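Side-chain contacts in uncharacterized protein (Methanothermobacter thermautotrophicus, PDB 1IHN), which is of unknown function, belongs to the DUF498/DUF598 family and adopts a tertiary fold that was new when its crystal structure was solved: residues His47-Ala50 with Glu51-Glu55; Leu86-Cys89 with Glu90-Arg94; Lys93-Asn96 with Glu97-Ala101. All blocks are in the same frame, centred on the assembly; numbering follows the deposited sequence.

Contact 1 (His47-Ala50 with Glu51-Glu55); sequences HVMA and EEELE
A50 and E53 are joined by the one backbone hydrogen bond between H47-A50 and E51-E55. E53 N donates to A50 O at 3.1 Å with an N-H...O angle of 151°, and the donor stands well above the carbonyl plane. The turn that this bond closes also brings E53 CB to 3.3 Å from A50 O. E51 and E52 occupy the middle of this turn with helical backbone angles. The same i to i+3 spacing recurs in the bonds L54 N to E51 O and E55 N to E52 O, so the chain starts to coil at once.

Carbon atoms of M49 and A50 pack against the carboxylate ends of E53 and E52. M49, a selenomethionine, holds CG anti to its backbone N (chi1 -171°), which brings that atom against E53, and the two side chains cross at about a right angle. M49 CG lies 3.6 Å from E53 OE2 and 3.7 Å from E53 CD, so it is the CG methylene that meets the carboxylate. On E52 the chain bends at chi2 (95°), which turns the carboxylate back and sets OE1 3.5 Å from A50 CB.

The carboxylates of E52 and E53 have partners elsewhere in the fold. E53 OE1 forms a salt bridge with R34, while E53 OE2 accepts from S39 OG, the hydroxyl that also bonds A50 N. This ties a buried carboxylate to both a cation and a hydroxyl, which would be expected to fix its rotation. E52 OE1 pairs with K42 in a second salt bridge.

Taken together, the geometry is that of a tight beta-to-alpha connection, in which an i to i+3 turn at A50-E53 leads from strand 48-49 into helix 52-58 beside helix 36-43, while M49 and L54 both touch I67 and I108 of the mixed sheet.

Contact 2 (Leu86-Cys89 with Glu90-Arg94); sequences LPTC and EAIKR
P87 O receives two amide donors from the opening turn of helix 88-100: A91 N at 2.7 Å in the carbonyl plane, and E90 N at 2.8 Å from above it. The first of these begins the i to i+4 series, which continues with I92 N to T88 O, while E90 N adds an i to i+3 bond.

P87 sits at the N-cap position, and its ring meets the extended side chain of E90. P87 CG lies 3.8 Å from E90 OE2 and P87 CD 3.9 Å from E90 OE1, so carbons of the ring, not a polar group, meet the carboxylate. A glycine here would remove the ring and is likely to let the E90 carboxylate swing and the turn ahead of the helix flex.

L86 meets R94, further along the helix. Its CD1 stands 3.9 Å above the plane of the R94 guanidinium, over its centre, and the two side chains cross at about a right angle. Bends at chi2 and chi3 (66° and 67°) fold the arginine back to offer that face. L86 CB also packs 4.2 Å from A91 CB. I92 holds CG1 between its backbone N and carbonyl carbon (chi1 62°), which places CG1 3.4 Å from C89 O.

C89 points away from E90-R94 and is bonded through SG to C7 of strand 4-8, and T88 OG1 bonds H110 O. The segment starts a beta-alpha-beta crossover: strand 84-86 passes into helix 88-100, which covers I66 of strand 64-68 before the chain returns as parallel strand 105-109.

Contact 3 (Lys93-Asn96 with Glu97-Ala101); sequences KRYN and EERSA
K93 O, R94 O, Y95 O and N96 O accept in turn from E97 N, E98 N, R99 N and S100 N, an unbroken run of i to i+4 bonds across the two segments. The R99 N to Y95 O bond is 2.8 Å long. At the last rung N96 O takes two donors from the same residue: S100 N and S100 OG, each at 2.7 Å, reach it from opposite faces of the carbonyl plane. The serine hydroxyl, beside its backbone N at chi1 -75°, thus folds back onto the helix.

This is the C-terminal part of an amphipathic alpha-helix, 88-100, whose inner side rests on strands 64-68 and 105-109 and whose outer side carries charges. Y95 marks the inner side. Y95 and R99 lie side by side and point the same way, Y95 CE2 3.9 Å from R99 CB, while ring and guanidinium planes stand 86° apart; the arginine therefore packs by its methylenes and makes no flat stack. The ring is held further by an edge-to-face contact with F4, and Y95 OH hydrogen-bonds Y14 OH. N96 OD1, in plane at the edge of the Y95 ring, accepts from F4 N.

R94 meets two acids through its methylenes. E98 OE2 lies 3.4 Å from R94 CG, with the carboxylate turned 44° from the guanidinium plane, and E98 OE1 bonds S64 OG. E97 OE1 comes within 4.3 Å of R94 NE but well out of the guanidinium plane, so at most a loose attraction between opposite charges is likely, with no N-H aimed at the oxygen. E97 CB, meanwhile, rests 3.2 Å from R94 O.

Overall arrangement
Contact 1 is buried, contact 2 partly buried and contact 3 at the surface. Contacts 2 and 3 follow one another on helix 88-100, share K93 and R94 and have centres about 10 Å apart. Contact 1 uses strand 48-49 and helix 52-58 across the centre of the chain, its centre about 18 Å from that of contact 2 and 23 Å from that of contact 3. Chemistry follows place: two acids of contact 1, one of them buried, pair with cations elsewhere in the chain, contact 2 combines a helix start with a disulfide, and contact 3 leaves its acid-arginine pairs loose. Strand 64-68 is touched by side chains of all three contacts, and 105-109 by those of contacts 1 and 3.

Contact 1 (His47-Ala50 with Glu51-Glu55)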
ATOM      1  N   HIS A  47      -1.052  12.188   6.208  1.00 33.81           N
ATOM      2  CA  HIS A  47      -0.163  11.382   7.046  1.00 34.51           C
ATOM      3  C   HIS A  47      -0.966  10.461   7.949  1.00 35.80           C
ATOM      4  O   HIS A  47      -0.422   9.561   8.596  1.00 36.89           O
ATOM      5  CB  HIS A  47       0.734  12.275   7.895  1.00 41.59           C
ATOM      6  CG  HIS A  47       2.190  12.047   7.658  1.00 58.80           C
ATOM      7  ND1 HIS A  47       2.806  12.368   6.468  1.00 65.81           N
ATOM      8  CD2 HIS A  47       3.145  11.488   8.439  1.00 65.67           C
ATOM      9  CE1 HIS A  47       4.080  12.018   6.527  1.00 72.73           C
ATOM     10  NE2 HIS A  47       4.310  11.481   7.711  1.00 72.36           N
ATOM     11  N   VAL A  48      -2.267  10.716   8.006  1.00 33.64           N
ATOM     12  CA  VAL A  48      -3.191   9.897   8.772  1.00 33.33           C
ATOM     13  C   VAL A  48      -4.064   9.333   7.667  1.00 36.85           C
ATOM     14  O   VAL A  48      -4.714  10.089   6.944  1.00 37.87           O
ATOM     15  CB  VAL A  48      -4.074  10.743   9.730  1.00 36.99           C
ATOM     16  CG1 VAL A  48      -5.140   9.864  10.376  1.00 33.86           C
ATOM     17  CG2 VAL A  48      -3.214  11.387  10.801  1.00 32.04           C
HETATM   18  N   MSE A  49      -4.065   8.016   7.516  1.00 34.09           N
HETATM   19  CA  MSE A  49      -4.854   7.394   6.466  1.00 34.16           C
HETATM   20  C   MSE A  49      -6.293   7.175   6.878  1.00 33.92           C
HETATM   21  O   MSE A  49      -6.568   6.617   7.940  1.00 32.24           O
HETATM   22  CB  MSE A  49      -4.238   6.054   6.063  1.00 38.71           C
HETATM   23  CG  MSE A  49      -4.878   5.437   4.832  1.00 42.25           C
HETATM   24 SE   MSE A  49      -4.094   3.730   4.362  1.00 50.17          SE
HETATM   25  CE  MSE A  49      -2.364   4.350   3.801  1.00 35.10           C
ATOM     26  N   ALA A  50      -7.213   7.621   6.031  1.00 33.09           N
ATOM     27  CA  ALA A  50      -8.631   7.445   6.301  1.00 33.06           C
ATOM     28  C   ALA A  50      -8.978   6.026   5.866  1.00 39.34           C
ATOM     29  O   ALA A  50      -8.346   5.483   4.950  1.00 40.25           O
ATOM     30  CB  ALA A  50      -9.441   8.454   5.505  1.00 30.88           C
ATOM     31  N   GLU A  51      -9.968   5.419   6.514  1.00 40.80           N
ATOM     32  CA  GLU A  51     -10.361   4.065   6.148  1.00 41.70           C
ATOM     33  C   GLU A  51     -10.986   4.068   4.762  1.00 34.05           C
ATOM     34  O   GLU A  51     -10.980   3.052   4.069  1.00 29.89           O
ATOM     35  CB  GLU A  51     -11.355   3.478   7.157  1.00 48.51           C
ATOM     36  CG  GLU A  51     -11.741   2.039   6.816  1.00 64.19           C
ATOM     37  CD  GLU A  51     -12.756   1.441   7.771  1.00 71.31           C
ATOM     38  OE1 GLU A  51     -13.844   2.035   7.934  1.00 71.82           O
ATOM     39  OE2 GLU A  51     -12.464   0.371   8.349  1.00 73.59           O
ATOM     40  N   GLU A  52     -11.522   5.216   4.360  1.00 31.06           N
ATOM     41  CA  GLU A  52     -12.137   5.338   3.047  1.00 33.81           C
ATOM     42  C   GLU A  52     -11.123   5.000   1.950  1.00 31.58           C
ATOM     43  O   GLU A  52     -11.502   4.583   0.857  1.00 36.17           O
ATOM     44  CB  GLU A  52     -12.668   6.759   2.820  1.00 37.87           C
ATOM     45  CG  GLU A  52     -13.787   7.193   3.754  1.00 52.30           C
ATOM     46  CD  GLU A  52     -13.288   7.972   4.958  1.00 53.91           C
ATOM     47  OE1 GLU A  52     -12.716   7.355   5.885  1.00 47.59           O
ATOM     48  OE2 GLU A  52     -13.467   9.212   4.970  1.00 55.69           O
ATOM     49  N   GLU A  53      -9.837   5.190   2.231  1.00 30.12           N
ATOM     50  CA  GLU A  53      -8.809   4.879   1.241  1.00 34.84           C
ATOM     51  C   GLU A  53      -8.802   3.395   0.874  1.00 33.50           C
ATOM     52  O   GLU A  53      -8.409   3.030  -0.234  1.00 32.93           O
ATOM     53  CB  GLU A  53      -7.416   5.299   1.739  1.00 30.25           C
ATOM     54  CG  GLU A  53      -7.119   6.781   1.543  1.00 32.23           C
ATOM     55  CD  GLU A  53      -5.632   7.112   1.582  1.00 37.01           C
ATOM     56  OE1 GLU A  53      -4.854   6.485   0.831  1.00 33.95           O
ATOM     57  OE2 GLU A  53      -5.239   8.011   2.354  1.00 35.00           O
ATOM     58  N   LEU A  54      -9.246   2.548   1.799  1.00 35.72           N
ATOM     59  CA  LEU A  54      -9.298   1.099   1.573  1.00 38.13           C
ATOM     60  C   LEU A  54     -10.557   0.675   0.818  1.00 43.37           C
ATOM     61  O   LEU A  54     -10.604  -0.408   0.230  1.00 42.66           O
ATOM     62  CB  LEU A  54      -9.275   0.352   2.906  1.00 41.80           C
ATOM     63  CG  LEU A  54      -8.079   0.516   3.845  1.00 46.69           C
ATOM     64  CD1 LEU A  54      -8.378  -0.202   5.151  1.00 44.98           C
ATOM     65  CD2 LEU A  54      -6.820  -0.046   3.201  1.00 48.50           C
ATOM     66  N   GLU A  55     -11.574   1.529   0.847  1.00 45.87           N
ATOM     67  CA  GLU A  55     -12.849   1.244   0.200  1.00 47.93           C
ATOM     68  C   GLU A  55     -12.727   0.731  -1.235  1.00 48.31           C
ATOM     69  O   GLU A  55     -13.416  -0.222  -1.613  1.00 45.69           O
ATOM     70  CB  GLU A  55     -13.747   2.487   0.243  1.00 52.10           C
ATOM     71  CG  GLU A  55     -15.194   2.226  -0.173  1.00 73.38           C
ATOM     72  CD  GLU A  55     -16.140   3.350   0.229  1.00 81.09           C
ATOM     73  OE1 GLU A  55     -15.897   4.511  -0.163  1.00 86.59           O
ATOM     74  OE2 GLU A  55     -17.133   3.070   0.935  1.00 81.40           O
TER

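Contact 2 (Leu86-Cys89 with Glu90-Arg94)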
ATOM      1  N   LEU A  86       2.807  -2.313   7.948  1.00 37.14           N
ATOM      2  CA  LEU A  86       4.226  -2.575   8.152  1.00 38.89           C
ATOM      3  C   LEU A  86       5.068  -1.509   7.469  1.00 39.11           C
ATOM      4  O   LEU A  86       4.606  -0.849   6.536  1.00 38.41           O
ATOM      5  CB  LEU A  86       4.601  -3.939   7.556  1.00 34.11           C
ATOM      6  CG  LEU A  86       3.986  -5.196   8.171  1.00 40.78           C
ATOM      7  CD1 LEU A  86       4.215  -6.384   7.258  1.00 39.30           C
ATOM      8  CD2 LEU A  86       4.603  -5.443   9.544  1.00 42.87           C
ATOM      9  N   PRO A  87       6.310  -1.308   7.941  1.00 37.85           N
ATOM     10  CA  PRO A  87       7.153  -0.304   7.296  1.00 36.29           C
ATOM     11  C   PRO A  87       7.193  -0.761   5.842  1.00 38.61           C
ATOM     12  O   PRO A  87       7.220  -1.962   5.576  1.00 39.58           O
ATOM     13  CB  PRO A  87       8.491  -0.475   8.006  1.00 41.79           C
ATOM     14  CG  PRO A  87       8.079  -0.877   9.390  1.00 34.86           C
ATOM     15  CD  PRO A  87       6.983  -1.889   9.118  1.00 38.83           C
ATOM     16  N   THR A  88       7.192   0.183   4.911  1.00 37.61           N
ATOM     17  CA  THR A  88       7.163  -0.143   3.491  1.00 35.56           C
ATOM     18  C   THR A  88       8.110  -1.234   2.997  1.00 36.28           C
ATOM     19  O   THR A  88       7.670  -2.183   2.347  1.00 32.28           O
ATOM     20  CB  THR A  88       7.357   1.128   2.641  1.00 31.05           C
ATOM     21  OG1 THR A  88       6.322   2.061   2.967  1.00 32.30           O
ATOM     22  CG2 THR A  88       7.263   0.813   1.161  1.00 31.46           C
ATOM     23  N   CYS A  89       9.399  -1.125   3.293  1.00 37.30           N
ATOM     24  CA  CYS A  89      10.321  -2.144   2.811  1.00 39.65           C
ATOM     25  C   CYS A  89      10.043  -3.528   3.407  1.00 36.59           C
ATOM     26  O   CYS A  89      10.466  -4.542   2.856  1.00 37.02           O
ATOM     27  CB  CYS A  89      11.769  -1.703   3.038  1.00 43.49           C
ATOM     28  SG  CYS A  89      12.257  -0.281   1.990  1.00 59.96           S
ATOM     29  N   GLU A  90       9.322  -3.570   4.523  1.00 33.41           N
ATOM     30  CA  GLU A  90       8.947  -4.846   5.136  1.00 35.69           C
ATOM     31  C   GLU A  90       7.602  -5.259   4.539  1.00 32.20           C
ATOM     32  O   GLU A  90       7.280  -6.441   4.432  1.00 36.31           O
ATOM     33  CB  GLU A  90       8.801  -4.705   6.655  1.00 39.73           C
ATOM     34  CG  GLU A  90      10.108  -4.816   7.424  1.00 53.84           C
ATOM     35  CD  GLU A  90       9.949  -4.510   8.906  1.00 62.29           C
ATOM     36  OE1 GLU A  90       9.067  -5.113   9.561  1.00 59.25           O
ATOM     37  OE2 GLU A  90      10.718  -3.666   9.416  1.00 63.26           O
ATOM     38  N   ALA A  91       6.820  -4.265   4.139  1.00 29.10           N
ATOM     39  CA  ALA A  91       5.509  -4.511   3.557  1.00 29.70           C
ATOM     40  C   ALA A  91       5.593  -5.186   2.195  1.00 25.71           C
ATOM     41  O   ALA A  91       4.802  -6.082   1.898  1.00 26.08           O
ATOM     42  CB  ALA A  91       4.731  -3.200   3.446  1.00 27.05           C
ATOM     43  N   ILE A  92       6.550  -4.765   1.372  1.00 29.41           N
ATOM     44  CA  ILE A  92       6.694  -5.341   0.036  1.00 31.90           C
ATOM     45  C   ILE A  92       7.159  -6.785   0.081  1.00 28.38           C
ATOM     46  O   ILE A  92       6.823  -7.577  -0.795  1.00 27.35           O
ATOM     47  CB  ILE A  92       7.685  -4.547  -0.849  1.00 34.30           C
ATOM     48  CG1 ILE A  92       9.084  -4.577  -0.237  1.00 34.92           C
ATOM     49  CG2 ILE A  92       7.207  -3.121  -1.019  1.00 30.15           C
ATOM     50  CD1 ILE A  92      10.164  -4.180  -1.216  1.00 42.39           C
ATOM     51  N   LYS A  93       7.945  -7.124   1.100  1.00 32.30           N
ATOM     52  CA  LYS A  93       8.424  -8.490   1.245  1.00 29.90           C
ATOM     53  C   LYS A  93       7.231  -9.377   1.556  1.00 29.90           C
ATOM     54  O   LYS A  93       7.080 -10.457   0.985  1.00 28.38           O
ATOM     55  CB  LYS A  93       9.438  -8.599   2.390  1.00 33.32           C
ATOM     56  CG  LYS A  93      10.784  -7.946   2.121  1.00 33.61           C
ATOM     57  CD  LYS A  93      11.753  -8.238   3.259  1.00 45.52           C
ATOM     58  CE  LYS A  93      13.087  -7.525   3.062  1.00 55.88           C
ATOM     59  NZ  LYS A  93      14.028  -7.781   4.195  1.00 57.12           N
ATOM     60  N   ARG A  94       6.391  -8.903   2.474  1.00 31.80           N
ATOM     61  CA  ARG A  94       5.200  -9.627   2.895  1.00 29.37           C
ATOM     62  C   ARG A  94       4.234  -9.785   1.726  1.00 34.66           C
ATOM     63  O   ARG A  94       3.578 -10.820   1.586  1.00 36.25           O
ATOM     64  CB  ARG A  94       4.514  -8.878   4.041  1.00 32.52           C
ATOM     65  CG  ARG A  94       3.274  -9.566   4.596  1.00 35.95           C
ATOM     66  CD  ARG A  94       3.623 -10.881   5.289  1.00 43.64           C
ATOM     67  NE  ARG A  94       4.402 -10.664   6.506  1.00 46.31           N
ATOM     68  CZ  ARG A  94       3.879 -10.329   7.682  1.00 48.68           C
ATOM     69  NH1 ARG A  94       2.567 -10.179   7.817  1.00 38.65           N
ATOM     70  NH2 ARG A  94       4.674 -10.132   8.725  1.00 51.26           N
TER

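Contact 3 (Lys93-Asn96 with Glu97-Ala101)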
ATOM      1  N   LYS A  93       7.945  -7.124   1.100  1.00 32.30           N
ATOM      2  CA  LYS A  93       8.424  -8.490   1.245  1.00 29.90           C
ATOM      3  C   LYS A  93       7.231  -9.377   1.556  1.00 29.90           C
ATOM      4  O   LYS A  93       7.080 -10.457   0.985  1.00 28.38           O
ATOM      5  CB  LYS A  93       9.438  -8.599   2.390  1.00 33.32           C
ATOM      6  CG  LYS A  93      10.784  -7.946   2.121  1.00 33.61           C
ATOM      7  CD  LYS A  93      11.753  -8.238   3.259  1.00 45.52           C
ATOM      8  CE  LYS A  93      13.087  -7.525   3.062  1.00 55.88           C
ATOM      9  NZ  LYS A  93      14.028  -7.781   4.195  1.00 57.12           N
ATOM     10  N   ARG A  94       6.391  -8.903   2.474  1.00 31.80           N
ATOM     11  CA  ARG A  94       5.200  -9.627   2.895  1.00 29.37           C
ATOM     12  C   ARG A  94       4.234  -9.785   1.726  1.00 34.66           C
ATOM     13  O   ARG A  94       3.578 -10.820   1.586  1.00 36.25           O
ATOM     14  CB  ARG A  94       4.514  -8.878   4.041  1.00 32.52           C
ATOM     15  CG  ARG A  94       3.274  -9.566   4.596  1.00 35.95           C
ATOM     16  CD  ARG A  94       3.623 -10.881   5.289  1.00 43.64           C
ATOM     17  NE  ARG A  94       4.402 -10.664   6.506  1.00 46.31           N
ATOM     18  CZ  ARG A  94       3.879 -10.329   7.682  1.00 48.68           C
ATOM     19  NH1 ARG A  94       2.567 -10.179   7.817  1.00 38.65           N
ATOM     20  NH2 ARG A  94       4.674 -10.132   8.725  1.00 51.26           N
ATOM     21  N   TYR A  95       4.141  -8.747   0.898  1.00 34.20           N
ATOM     22  CA  TYR A  95       3.267  -8.776  -0.267  1.00 30.96           C
ATOM     23  C   TYR A  95       3.763  -9.843  -1.234  1.00 32.49           C
ATOM     24  O   TYR A  95       2.978 -10.660  -1.729  1.00 29.52           O
ATOM     25  CB  TYR A  95       3.267  -7.422  -0.987  1.00 24.68           C
ATOM     26  CG  TYR A  95       2.547  -7.462  -2.321  1.00 27.61           C
ATOM     27  CD1 TYR A  95       1.185  -7.179  -2.418  1.00 28.14           C
ATOM     28  CD2 TYR A  95       3.223  -7.839  -3.482  1.00 27.58           C
ATOM     29  CE1 TYR A  95       0.514  -7.272  -3.644  1.00 29.29           C
ATOM     30  CE2 TYR A  95       2.566  -7.937  -4.705  1.00 18.93           C
ATOM     31  CZ  TYR A  95       1.217  -7.656  -4.782  1.00 26.64           C
ATOM     32  OH  TYR A  95       0.581  -7.785  -5.996  1.00 29.66           O
ATOM     33  N   ASN A  96       5.066  -9.824  -1.511  1.00 29.58           N
ATOM     34  CA  ASN A  96       5.647 -10.797  -2.427  1.00 33.21           C
ATOM     35  C   ASN A  96       5.388 -12.199  -1.902  1.00 36.60           C
ATOM     36  O   ASN A  96       5.125 -13.120  -2.674  1.00 39.97           O
ATOM     37  CB  ASN A  96       7.156 -10.561  -2.606  1.00 28.16           C
ATOM     38  CG  ASN A  96       7.464  -9.352  -3.489  1.00 32.30           C
ATOM     39  OD1 ASN A  96       6.633  -8.923  -4.303  1.00 30.78           O
ATOM     40  ND2 ASN A  96       8.669  -8.809  -3.347  1.00 28.22           N
ATOM     41  N   GLU A  97       5.445 -12.346  -0.581  1.00 38.97           N
ATOM     42  CA  GLU A  97       5.199 -13.632   0.063  1.00 42.26           C
ATOM     43  C   GLU A  97       3.831 -14.183  -0.292  1.00 41.24           C
ATOM     44  O   GLU A  97       3.712 -15.272  -0.846  1.00 46.46           O
ATOM     45  CB  GLU A  97       5.270 -13.491   1.582  1.00 43.90           C
ATOM     46  CG  GLU A  97       6.602 -13.829   2.203  1.00 52.90           C
ATOM     47  CD  GLU A  97       6.570 -13.657   3.706  1.00 54.77           C
ATOM     48  OE1 GLU A  97       5.657 -14.222   4.345  1.00 52.64           O
ATOM     49  OE2 GLU A  97       7.452 -12.958   4.247  1.00 57.55           O
ATOM     50  N   GLU A  98       2.799 -13.422   0.052  1.00 42.95           N
ATOM     51  CA  GLU A  98       1.422 -13.822  -0.203  1.00 42.58           C
ATOM     52  C   GLU A  98       1.096 -13.936  -1.687  1.00 41.58           C
ATOM     53  O   GLU A  98       0.428 -14.880  -2.110  1.00 43.72           O
ATOM     54  CB  GLU A  98       0.477 -12.840   0.490  1.00 42.05           C
ATOM     55  CG  GLU A  98       0.476 -12.990   2.002  1.00 43.55           C
ATOM     56  CD  GLU A  98      -0.015 -11.752   2.721  1.00 54.61           C
ATOM     57  OE1 GLU A  98      -0.965 -11.112   2.226  1.00 60.05           O
ATOM     58  OE2 GLU A  98       0.543 -11.423   3.790  1.00 57.88           O
ATOM     59  N   ARG A  99       1.565 -12.980  -2.481  1.00 42.98           N
ATOM     60  CA  ARG A  99       1.324 -13.014  -3.921  1.00 41.64           C
ATOM     61  C   ARG A  99       1.998 -14.276  -4.473  1.00 42.37           C
ATOM     62  O   ARG A  99       1.432 -14.975  -5.308  1.00 36.56           O
ATOM     63  CB  ARG A  99       1.902 -11.758  -4.581  1.00 38.29           C
ATOM     64  CG  ARG A  99       1.742 -11.677  -6.097  1.00 43.97           C
ATOM     65  CD  ARG A  99       0.290 -11.686  -6.542  1.00 40.70           C
ATOM     66  NE  ARG A  99      -0.325 -12.988  -6.322  1.00 58.11           N
ATOM     67  CZ  ARG A  99      -1.509 -13.349  -6.802  1.00 67.07           C
ATOM     68  NH1 ARG A  99      -2.216 -12.499  -7.538  1.00 76.19           N
ATOM     69  NH2 ARG A  99      -1.981 -14.563  -6.555  1.00 67.10           N
ATOM     70  N   SER A 100       3.201 -14.571  -3.986  1.00 44.39           N
ATOM     71  CA  SER A 100       3.927 -15.763  -4.421  1.00 50.29           C
ATOM     72  C   SER A 100       3.148 -17.029  -4.073  1.00 51.29           C
ATOM     73  O   SER A 100       3.180 -18.012  -4.813  1.00 48.36           O
ATOM     74  CB  SER A 100       5.308 -15.827  -3.763  1.00 50.43           C
ATOM     75  OG  SER A 100       6.197 -14.897  -4.352  1.00 54.37           O
ATOM     76  N   ALA A 101       2.447 -17.003  -2.944  1.00 51.16           N
ATOM     77  CA  ALA A 101       1.666 -18.155  -2.518  1.00 51.09           C
ATOM     78  C   ALA A 101       0.324 -18.231  -3.247  1.00 50.83           C
ATOM     79  O   ALA A 101      -0.439 -19.169  -3.045  1.00 55.68           O
ATOM     80  CB  ALA A 101       1.444 -18.107  -1.012  1.00 45.70           C
TER